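PDB 3LKV: uncharacterized CONSERVED DOMAIN PROTEIN from Vibrio cholerae, which probably serves as the substrate-binding component of an ABC transporter and, in this crystal, holds a phenylalanine between its two lobes. Local coordinates for residues 144-149 and 188-193; 197-202 and 207-212; 203-208 and 228-233. All coordinates share one frame; numbering follows the deposited sequence.

Interaction 1: 144-149 and 188-193; sequences GVVYNP and QAIAEK. With ZN (zinc ion), chain E.
Ile190 carries CG1 between its backbone N and carbonyl carbon (chi1 66°) and keeps the chain extended beyond it (chi2 167°), which drives CD1 straight at strand 142-147; in Val146, chi1 of 176° sets CG2 beside the backbone N, on the flank that Ile190 CD1 reaches. The contact belongs to a beta-alpha-beta crossover of the alpha/beta lobe built on the mixed sheet: helix 183-191 links strands 171-176 and 196-199 and passes over strand 142-147, which lies between them in the sheet. The join is small and rests on one methyl group. CD1 of Ile190 lies 3.4 Å from Val145 N and 3.8 Å from Gly144 CA, so it presses on the strand backbone itself, where Gly144 has no side chain to intervene. The Val146 and Ile190 side chains cross at a slant, CG2 to CD1 at 3.8 Å. Val145 points its own side chain to the other face of the sheet, onto Met158 and Leu161 of helix 152-167. Just past Ile190 the chain turns to a metal: Ala191 O binds a zinc ion at 2.3 Å, and Ser194 O, Thr221 OG1 and two waters make up the rest of the site. One of these waters, 2.5 Å from the zinc ion, also donates to Glu192 O at 3.0 Å and to Glu192 OE1 at 3.2 Å.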
loop_
_atom_site.group_PDB
_atom_site.type_symbol
_atom_site.label_atom_id
_atom_site.label_comp_id
_atom_site.label_asym_id
_atom_site.label_seq_id
_atom_site.Cartn_x
_atom_site.Cartn_y
_atom_site.Cartn_z
ATOM N N GLY A 144 24.869 -23.954 18.354
ATOM C CA GLY A 144 23.493 -24.139 18.803
ATOM C C GLY A 144 22.551 -23.766 17.678
ATOM O O GLY A 144 22.856 -22.859 16.874
ATOM N N VAL A 145 21.422 -24.463 17.588
ATOM C CA VAL A 145 20.457 -24.126 16.553
ATOM C C VAL A 145 19.085 -24.473 17.015
ATOM O O VAL A 145 18.885 -25.492 17.661
ATOM C CB VAL A 145 20.807 -24.787 15.173
ATOM C CG1 VAL A 145 20.928 -26.253 15.283
ATOM C CG2 VAL A 145 19.754 -24.417 14.086
ATOM N N VAL A 146 18.148 -23.573 16.764
ATOM C CA VAL A 146 16.750 -23.793 17.074
ATOM C C VAL A 146 16.018 -23.835 15.732
ATOM O O VAL A 146 16.270 -23.038 14.868
ATOM C CB VAL A 146 16.194 -22.622 17.902
ATOM C CG1 VAL A 146 14.667 -22.798 18.147
ATOM C CG2 VAL A 146 16.970 -22.523 19.263
ATOM N N TYR A 147 15.085 -24.745 15.583
ATOM C CA TYR A 147 14.357 -24.848 14.335
ATOM C C TYR A 147 13.006 -25.488 14.545
ATOM O O TYR A 147 12.719 -26.040 15.598
ATOM C CB TYR A 147 15.172 -25.640 13.317
ATOM C CG TYR A 147 15.189 -27.098 13.560
ATOM C CD1 TYR A 147 14.268 -27.937 12.936
ATOM C CD2 TYR A 147 16.139 -27.677 14.375
ATOM C CE1 TYR A 147 14.305 -29.310 13.140
ATOM C CE2 TYR A 147 16.167 -29.045 14.590
ATOM C CZ TYR A 147 15.255 -29.848 13.980
ATOM O OH TYR A 147 15.296 -31.201 14.181
ATOM N N ASN A 148 12.168 -25.343 13.537
ATOM C CA ASN A 148 10.792 -25.847 13.563
ATOM C C ASN A 148 10.690 -27.036 12.616
ATOM O O ASN A 148 10.797 -26.888 11.405
ATOM C CB ASN A 148 9.773 -24.767 13.172
ATOM C CG ASN A 148 8.306 -25.270 13.259
ATOM O OD1 ASN A 148 8.036 -26.474 13.356
ATOM N ND2 ASN A 148 7.386 -24.339 13.295
ATOM N N PRO A 149 10.499 -28.239 13.183
ATOM C CA PRO A 149 10.510 -29.422 12.364
ATOM C C PRO A 149 9.275 -29.514 11.484
ATOM O O PRO A 149 9.312 -30.274 10.554
ATOM C CB PRO A 149 10.573 -30.569 13.374
ATOM C CG PRO A 149 9.947 -30.048 14.577
ATOM C CD PRO A 149 10.294 -28.560 14.602
ATOM N N GLN A 188 17.106 -20.443 25.187
ATOM C CA GLN A 188 17.568 -20.516 26.567
ATOM C C GLN A 188 18.040 -21.911 26.922
ATOM O O GLN A 188 19.058 -22.061 27.565
ATOM C CB GLN A 188 16.448 -20.116 27.505
ATOM C CG GLN A 188 16.873 -20.059 28.916
ATOM C CD GLN A 188 15.693 -19.934 29.836
ATOM O OE1 GLN A 188 14.770 -20.759 29.798
ATOM N NE2 GLN A 188 15.698 -18.905 30.659
ATOM N N ALA A 189 17.300 -22.930 26.510
ATOM C CA ALA A 189 17.701 -24.295 26.806
ATOM C C ALA A 189 19.089 -24.642 26.256
ATOM O O ALA A 189 19.726 -25.583 26.748
ATOM C CB ALA A 189 16.659 -25.315 26.272
ATOM N N ILE A 190 19.560 -23.948 25.231
ATOM C CA ILE A 190 20.811 -24.374 24.587
ATOM C C ILE A 190 21.959 -23.370 24.589
ATOM O O ILE A 190 23.083 -23.734 24.209
ATOM C CB ILE A 190 20.569 -24.818 23.098
ATOM C CG1 ILE A 190 20.119 -23.634 22.213
ATOM C CG2 ILE A 190 19.573 -25.942 23.056
ATOM C CD1 ILE A 190 20.184 -23.944 20.669
ATOM N N ALA A 191 21.680 -22.129 24.974
ATOM C CA ALA A 191 22.634 -21.059 24.741
ATOM C C ALA A 191 23.927 -21.282 25.554
ATOM O O ALA A 191 24.986 -20.981 25.063
ATOM C CB ALA A 191 22.027 -19.696 25.050
ATOM N N GLU A 192 23.844 -21.868 26.738
ATOM C CA GLU A 192 25.036 -22.065 27.572
ATOM C C GLU A 192 25.883 -23.269 27.129
ATOM O O GLU A 192 27.078 -23.334 27.435
ATOM C CB GLU A 192 24.654 -22.157 29.068
ATOM C CG GLU A 192 24.031 -20.805 29.668
ATOM C CD GLU A 192 24.989 -19.600 29.652
ATOM O OE1 GLU A 192 26.081 -19.621 29.000
ATOM O OE2 GLU A 192 24.665 -18.596 30.318
ATOM N N LYS A 193 25.282 -24.207 26.403
ATOM C CA LYS A 193 26.046 -25.312 25.794
ATOM C C LYS A 193 26.561 -24.941 24.395
ATOM O O LYS A 193 27.180 -25.763 23.741
ATOM C CB LYS A 193 25.171 -26.580 25.649
ATOM C CG LYS A 193 24.527 -27.167 26.951
ATOM C CD LYS A 193 23.062 -27.588 26.672
ATOM C CE LYS A 193 22.611 -28.844 27.429
ATOM N NZ LYS A 193 22.465 -28.688 28.901
HETATM ZN ZN ZN E . 27.101 -20.050 24.986
HETATM O O HOH W 1 28.388 -20.697 27.000
HETATM O O HOH W 2 28.861 -18.622 24.520
#

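Interaction 2: 197-202 and 207-212; sequences IYALID and SAIEGM. With PHE (phenylalanine), chain B.
Ala199 CB sits at the dense centre of this contact, touched by the selenium of Met212, a selenomethionine in this crystal, at 3.8 Å and by Ile209 CD1 at 3.9 Å. The same SE atom reaches along the strand to Ile197 CG2 at 4.0 Å, the two side chains passing at a slant, so a single selenium spans two strand residues that both point toward the helix. Met212 runs extended from the helix through CG and then bends at its end (chi3 -80°), which lays SE over the strand and turns CE off toward Val146 on the neighbouring strand. Ile209 sends CG1 anti to its N (chi1 -171°) and, with chi2 at 71°, CD1 arrives at Ala199 even though its CB does not face the strand. Strand 196-199 and helix 209-218 belong to a beta-alpha-beta unit, with the short helix 203-207 in its connection, that strand 223-225 completes, within an alpha/beta lobe of the periplasmic binding protein type. On the outer side of helix 209-218 the packing gives way to solvent: Glu210 is exposed and forms a long, weak ion pair with Arg233, and Gly211 is partly exposed. The far end of 197-202 draws away from the helix and makes an inverse gamma turn centred on Ile201, whose CD1 lies 3.7 Å from CZ of the bound phenylalanine. Next to it, Asp202 is an N-cap, its OD1 accepting from Val205 N while OD2 accepts from Asn148 N.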
loop_
_atom_site.group_PDB
_atom_site.type_symbol
_atom_site.label_atom_id
_atom_site.label_comp_id
_atom_site.label_asym_id
_atom_site.label_seq_id
_atom_site.Cartn_x
_atom_site.Cartn_y
_atom_site.Cartn_z
ATOM N N ILE A 197 24.971 -19.272 18.426
ATOM C CA ILE A 197 23.709 -19.752 17.924
ATOM C C ILE A 197 23.638 -19.385 16.426
ATOM O O ILE A 197 23.907 -18.217 16.032
ATOM C CB ILE A 197 22.544 -19.083 18.611
ATOM C CG1 ILE A 197 22.632 -19.197 20.158
ATOM C CG2 ILE A 197 21.264 -19.631 18.065
ATOM C CD1 ILE A 197 22.474 -20.557 20.665
ATOM N N TYR A 198 23.309 -20.374 15.617
ATOM C CA TYR A 198 23.082 -20.180 14.214
ATOM C C TYR A 198 21.605 -19.934 14.026
ATOM O O TYR A 198 20.788 -20.820 14.200
ATOM C CB TYR A 198 23.511 -21.424 13.431
ATOM C CG TYR A 198 23.269 -21.365 11.916
ATOM C CD1 TYR A 198 23.718 -20.306 11.169
ATOM C CD2 TYR A 198 22.631 -22.399 11.248
ATOM C CE1 TYR A 198 23.553 -20.260 9.810
ATOM C CE2 TYR A 198 22.456 -22.366 9.846
ATOM C CZ TYR A 198 22.917 -21.292 9.135
ATOM O OH TYR A 198 22.728 -21.208 7.778
ATOM N N ALA A 199 21.259 -18.705 13.676
ATOM C CA ALA A 199 19.867 -18.355 13.463
ATOM C C ALA A 199 19.592 -18.656 11.974
ATOM O O ALA A 199 20.029 -17.929 11.094
ATOM C CB ALA A 199 19.619 -16.854 13.804
ATOM N N LEU A 200 18.917 -19.751 11.692
ATOM C CA LEU A 200 18.752 -20.136 10.311
ATOM C C LEU A 200 17.520 -19.525 9.623
ATOM O O LEU A 200 16.716 -18.791 10.224
ATOM C CB LEU A 200 18.819 -21.661 10.148
ATOM C CG LEU A 200 17.975 -22.580 10.957
ATOM C CD1 LEU A 200 16.650 -22.096 10.824
ATOM C CD2 LEU A 200 18.080 -24.004 10.452
ATOM N N ILE A 201 17.444 -19.819 8.330
ATOM C CA ILE A 201 16.327 -19.444 7.463
ATOM C C ILE A 201 15.120 -20.316 7.794
ATOM O O ILE A 201 14.792 -21.318 7.102
ATOM C CB ILE A 201 16.756 -19.519 5.988
ATOM C CG1 ILE A 201 17.930 -18.573 5.764
ATOM C CG2 ILE A 201 15.573 -19.194 4.969
ATOM C CD1 ILE A 201 17.659 -17.078 6.129
ATOM N N ASP A 202 14.462 -19.896 8.859
ATOM C CA ASP A 202 13.274 -20.554 9.363
ATOM C C ASP A 202 12.324 -19.432 9.757
ATOM O O ASP A 202 12.731 -18.520 10.452
ATOM C CB ASP A 202 13.702 -21.379 10.579
ATOM C CG ASP A 202 12.560 -21.942 11.407
ATOM O OD1 ASP A 202 11.643 -21.170 11.826
ATOM O OD2 ASP A 202 12.631 -23.197 11.697
ATOM N N SER A 207 10.403 -14.908 13.065
ATOM C CA SER A 207 9.341 -14.132 13.673
ATOM C C SER A 207 9.546 -13.942 15.184
ATOM O O SER A 207 8.830 -13.196 15.816
ATOM C CB SER A 207 7.998 -14.809 13.373
ATOM O OG SER A 207 7.858 -15.942 14.236
ATOM N N ALA A 208 10.527 -14.615 15.765
ATOM C CA ALA A 208 10.819 -14.523 17.172
ATOM C C ALA A 208 12.290 -14.182 17.410
ATOM O O ALA A 208 12.815 -14.481 18.462
ATOM C CB ALA A 208 10.476 -15.850 17.850
ATOM N N ILE A 209 12.945 -13.562 16.444
ATOM C CA ILE A 209 14.378 -13.348 16.514
ATOM C C ILE A 209 14.735 -12.462 17.726
ATOM O O ILE A 209 15.747 -12.690 18.388
ATOM C CB ILE A 209 14.917 -12.772 15.167
ATOM C CG1 ILE A 209 16.439 -12.745 15.125
ATOM C CG2 ILE A 209 14.367 -11.350 14.881
ATOM C CD1 ILE A 209 17.093 -14.084 15.018
ATOM N N GLU A 210 13.880 -11.500 18.064
ATOM C CA GLU A 210 14.136 -10.640 19.236
ATOM C C GLU A 210 14.232 -11.462 20.520
ATOM O O GLU A 210 15.106 -11.226 21.334
ATOM C CB GLU A 210 13.110 -9.498 19.362
ATOM C CG GLU A 210 13.030 -8.638 18.062
ATOM C CD GLU A 210 12.702 -7.146 18.265
ATOM O OE1 GLU A 210 13.171 -6.542 19.271
ATOM O OE2 GLU A 210 12.002 -6.574 17.381
ATOM N N GLY A 211 13.325 -12.422 20.681
ATOM C CA GLY A 211 13.344 -13.300 21.834
ATOM C C GLY A 211 14.564 -14.223 21.821
ATOM O O GLY A 211 15.162 -14.505 22.874
HETATM N N MSE A 212 14.958 -14.687 20.637
HETATM C CA MSE A 212 16.166 -15.490 20.555
HETATM C C MSE A 212 17.362 -14.670 21.052
HETATM O O MSE A 212 18.204 -15.164 21.777
HETATM C CB MSE A 212 16.421 -16.004 19.152
HETATM C CG MSE A 212 17.792 -16.577 18.937
HETATM SE SE MSE A 212 18.015 -17.396 17.164
HETATM C CE MSE A 212 17.115 -19.131 17.579
HETATM N N PHE B . 13.384 -19.545 2.882
HETATM C CA PHE B . 12.297 -19.549 3.941
HETATM C C PHE B . 11.225 -20.602 3.546
HETATM O O PHE B . 11.568 -21.492 2.714
HETATM C CB PHE B . 11.707 -18.150 4.168
HETATM C CG PHE B . 12.611 -17.241 4.996
HETATM C CD1 PHE B . 12.763 -17.456 6.378
HETATM C CD2 PHE B . 13.316 -16.211 4.413
HETATM C CE1 PHE B . 13.590 -16.677 7.122
HETATM C CE2 PHE B . 14.138 -15.417 5.154
HETATM C CZ PHE B . 14.301 -15.631 6.506
HETATM O OXT PHE B . 10.071 -20.635 4.029
#

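Interaction 3: 203-208 and 228-233; sequences NTVASA and TSYVER. With PHE (phenylalanine), chain B.
Tyr230 meets Ala206 at the wall of the ligand cleft of a two-lobed periplasmic binding protein fold, where the weakly bonded helix 228-232 faces the short helix 203-207. Ahead of it in the chain, Ser229 rests on Pro20, at the start of helix 20-35 in the other lobe. Tyr230 itself has CG anti to its carbonyl carbon (chi1 -57°), and the length of the side chain carries the hydroxyl across to the neighbouring helix. Ala206 CB lies at the ring edge, in the ring plane, 3.8 Å from Tyr230 CE1 and 3.4 Å from Tyr230 OH; Val205 CG1 is more remote from the hydroxyl. The buried OH is satisfied by a hydrogen bond to Leu200 O, which ties the ring to the loop after strand 196-199. From there the hydroxyl also borders the ligand, with Tyr230 OH 3.7 Å and Ala206 CB 3.9 Å from CE1 of the phenylalanine, so both members of the pair border the same ring carbon. Farther along, Val231 O accepts from Asn279 ND2, and Arg233 lays its side chain on Ile209 and Ile213 of helix 209-218. Back at the start of helix 203-207, Asn203 grips the opposite, polar end of the ligand: its OD1 is held by His19 NE2, and its ND2 donates to phenylalanine OXT at 2.9 Å, with an N-H...O angle of 158°.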
loop_
_atom_site.group_PDB
_atom_site.type_symbol
_atom_site.label_atom_id
_atom_site.label_comp_id
_atom_site.label_asym_id
_atom_site.label_seq_id
_atom_site.Cartn_x
_atom_site.Cartn_y
_atom_site.Cartn_z
ATOM N N ASN A 203 11.061 -19.533 9.345
ATOM C CA ASN A 203 10.052 -18.502 9.612
ATOM C C ASN A 203 9.659 -18.326 11.076
ATOM O O ASN A 203 9.370 -17.230 11.524
ATOM C CB ASN A 203 8.795 -18.813 8.769
ATOM C CG ASN A 203 9.095 -18.774 7.276
ATOM O OD1 ASN A 203 9.367 -17.681 6.724
ATOM N ND2 ASN A 203 9.099 -19.947 6.621
ATOM N N THR A 204 9.671 -19.420 11.823
ATOM C CA THR A 204 9.393 -19.403 13.246
ATOM C C THR A 204 10.503 -18.690 13.982
ATOM O O THR A 204 10.239 -17.838 14.824
ATOM C CB THR A 204 9.289 -20.819 13.821
ATOM O OG1 THR A 204 8.417 -21.627 12.993
ATOM C CG2 THR A 204 8.746 -20.764 15.266
ATOM N N VAL A 205 11.744 -19.019 13.675
ATOM C CA VAL A 205 12.886 -18.252 14.216
ATOM C C VAL A 205 12.827 -16.785 13.809
ATOM O O VAL A 205 12.898 -15.908 14.663
ATOM C CB VAL A 205 14.262 -18.857 13.807
ATOM C CG1 VAL A 205 15.452 -17.936 14.252
ATOM C CG2 VAL A 205 14.438 -20.252 14.442
ATOM N N ALA A 206 12.651 -16.519 12.507
ATOM C CA ALA A 206 12.603 -15.144 12.010
ATOM C C ALA A 206 11.541 -14.338 12.763
ATOM O O ALA A 206 11.768 -13.210 13.109
ATOM C CB ALA A 206 12.366 -15.084 10.467
ATOM N N SER A 207 10.403 -14.908 13.065
ATOM C CA SER A 207 9.341 -14.132 13.673
ATOM C C SER A 207 9.546 -13.942 15.184
ATOM O O SER A 207 8.830 -13.196 15.816
ATOM C CB SER A 207 7.998 -14.809 13.373
ATOM O OG SER A 207 7.858 -15.942 14.236
ATOM N N ALA A 208 10.527 -14.615 15.765
ATOM C CA ALA A 208 10.819 -14.523 17.172
ATOM C C ALA A 208 12.290 -14.182 17.410
ATOM O O ALA A 208 12.815 -14.481 18.462
ATOM C CB ALA A 208 10.476 -15.850 17.850
ATOM N N THR A 228 20.140 -11.001 6.852
ATOM C CA THR A 228 20.492 -9.618 7.240
ATOM C C THR A 228 19.536 -9.030 8.260
ATOM O O THR A 228 19.959 -8.310 9.171
ATOM C CB THR A 228 20.480 -8.738 6.007
ATOM O OG1 THR A 228 21.356 -9.318 5.053
ATOM C CG2 THR A 228 20.913 -7.308 6.300
ATOM N N SER A 229 18.252 -9.340 8.126
ATOM C CA SER A 229 17.274 -8.886 9.101
ATOM C C SER A 229 17.706 -9.351 10.511
ATOM O O SER A 229 17.405 -8.701 11.500
ATOM C CB SER A 229 15.861 -9.376 8.749
ATOM O OG SER A 229 15.830 -10.807 8.542
ATOM N N TYR A 230 18.437 -10.450 10.617
ATOM C CA TYR A 230 18.825 -10.883 11.958
ATOM C C TYR A 230 19.936 -10.001 12.581
ATOM O O TYR A 230 19.927 -9.784 13.793
ATOM C CB TYR A 230 19.251 -12.332 11.970
ATOM C CG TYR A 230 18.234 -13.337 11.465
ATOM C CD1 TYR A 230 16.895 -13.049 11.388
ATOM C CD2 TYR A 230 18.637 -14.620 11.156
ATOM C CE1 TYR A 230 15.996 -13.978 10.936
ATOM C CE2 TYR A 230 17.751 -15.579 10.738
ATOM C CZ TYR A 230 16.437 -15.256 10.609
ATOM O OH TYR A 230 15.587 -16.236 10.183
ATOM N N VAL A 231 20.850 -9.483 11.755
ATOM C CA VAL A 231 21.963 -8.650 12.216
ATOM C C VAL A 231 21.383 -7.327 12.688
ATOM O O VAL A 231 21.790 -6.786 13.737
ATOM C CB VAL A 231 23.071 -8.469 11.138
ATOM C CG1 VAL A 231 22.598 -7.594 9.992
ATOM C CG2 VAL A 231 24.275 -7.805 11.707
ATOM N N GLU A 232 20.362 -6.858 11.969
ATOM C CA GLU A 232 19.633 -5.651 12.355
ATOM C C GLU A 232 19.103 -5.768 13.794
ATOM O O GLU A 232 19.008 -4.755 14.482
ATOM C CB GLU A 232 18.487 -5.330 11.364
ATOM C CG GLU A 232 18.968 -4.634 10.060
ATOM C CD GLU A 232 18.019 -4.800 8.846
ATOM O OE1 GLU A 232 16.829 -5.172 9.006
ATOM O OE2 GLU A 232 18.477 -4.543 7.712
ATOM N N ARG A 233 18.802 -6.983 14.279
ATOM C CA ARG A 233 18.224 -7.123 15.622
ATOM C C ARG A 233 19.219 -7.575 16.651
ATOM O O ARG A 233 18.808 -7.926 17.747
ATOM C CB ARG A 233 17.086 -8.150 15.612
ATOM C CG ARG A 233 15.903 -7.766 14.759
ATOM C CD ARG A 233 15.211 -6.513 15.276
ATOM N NE ARG A 233 14.175 -6.210 14.298
ATOM C CZ ARG A 233 13.411 -5.114 14.256
ATOM N NH1 ARG A 233 12.485 -5.015 13.289
ATOM N NH2 ARG A 233 13.556 -4.132 15.161
HETATM N N PHE B . 13.384 -19.545 2.882
HETATM C CA PHE B . 12.297 -19.549 3.941
HETATM C C PHE B . 11.225 -20.602 3.546
HETATM O O PHE B . 11.568 -21.492 2.714
HETATM C CB PHE B . 11.707 -18.150 4.168
HETATM C CG PHE B . 12.611 -17.241 4.996
HETATM C CD1 PHE B . 12.763 -17.456 6.378
HETATM C CD2 PHE B . 13.316 -16.211 4.413
HETATM C CE1 PHE B . 13.590 -16.677 7.122
HETATM C CE2 PHE B . 14.138 -15.417 5.154
HETATM C CZ PHE B . 14.301 -15.631 6.506
HETATM O OXT PHE B . 10.071 -20.635 4.029
#

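In the fold
All three contacts lie in one lobe, the one built on the mixed sheet, and interaction 1 closes before the other two open. Interactions 1 and 2 have centres about 10 Å apart and share that sheet through the neighbouring strands 142-147 and 196-199, bonded between Gly144 and Tyr198. Interactions 2 and 3 have centres about 5 Å apart, share Ser207 and Ala208, and both touch the phenylalanine; the centres of interactions 1 and 3 are about 15 Å apart, yet the Asn148 ND2 to Thr204 OG1 bond joins them. The series thus runs from a zinc site at the outer end of the sheet to the ligand cleft, where the loop after strand 196-199 and helix 203-207 meet the ligand.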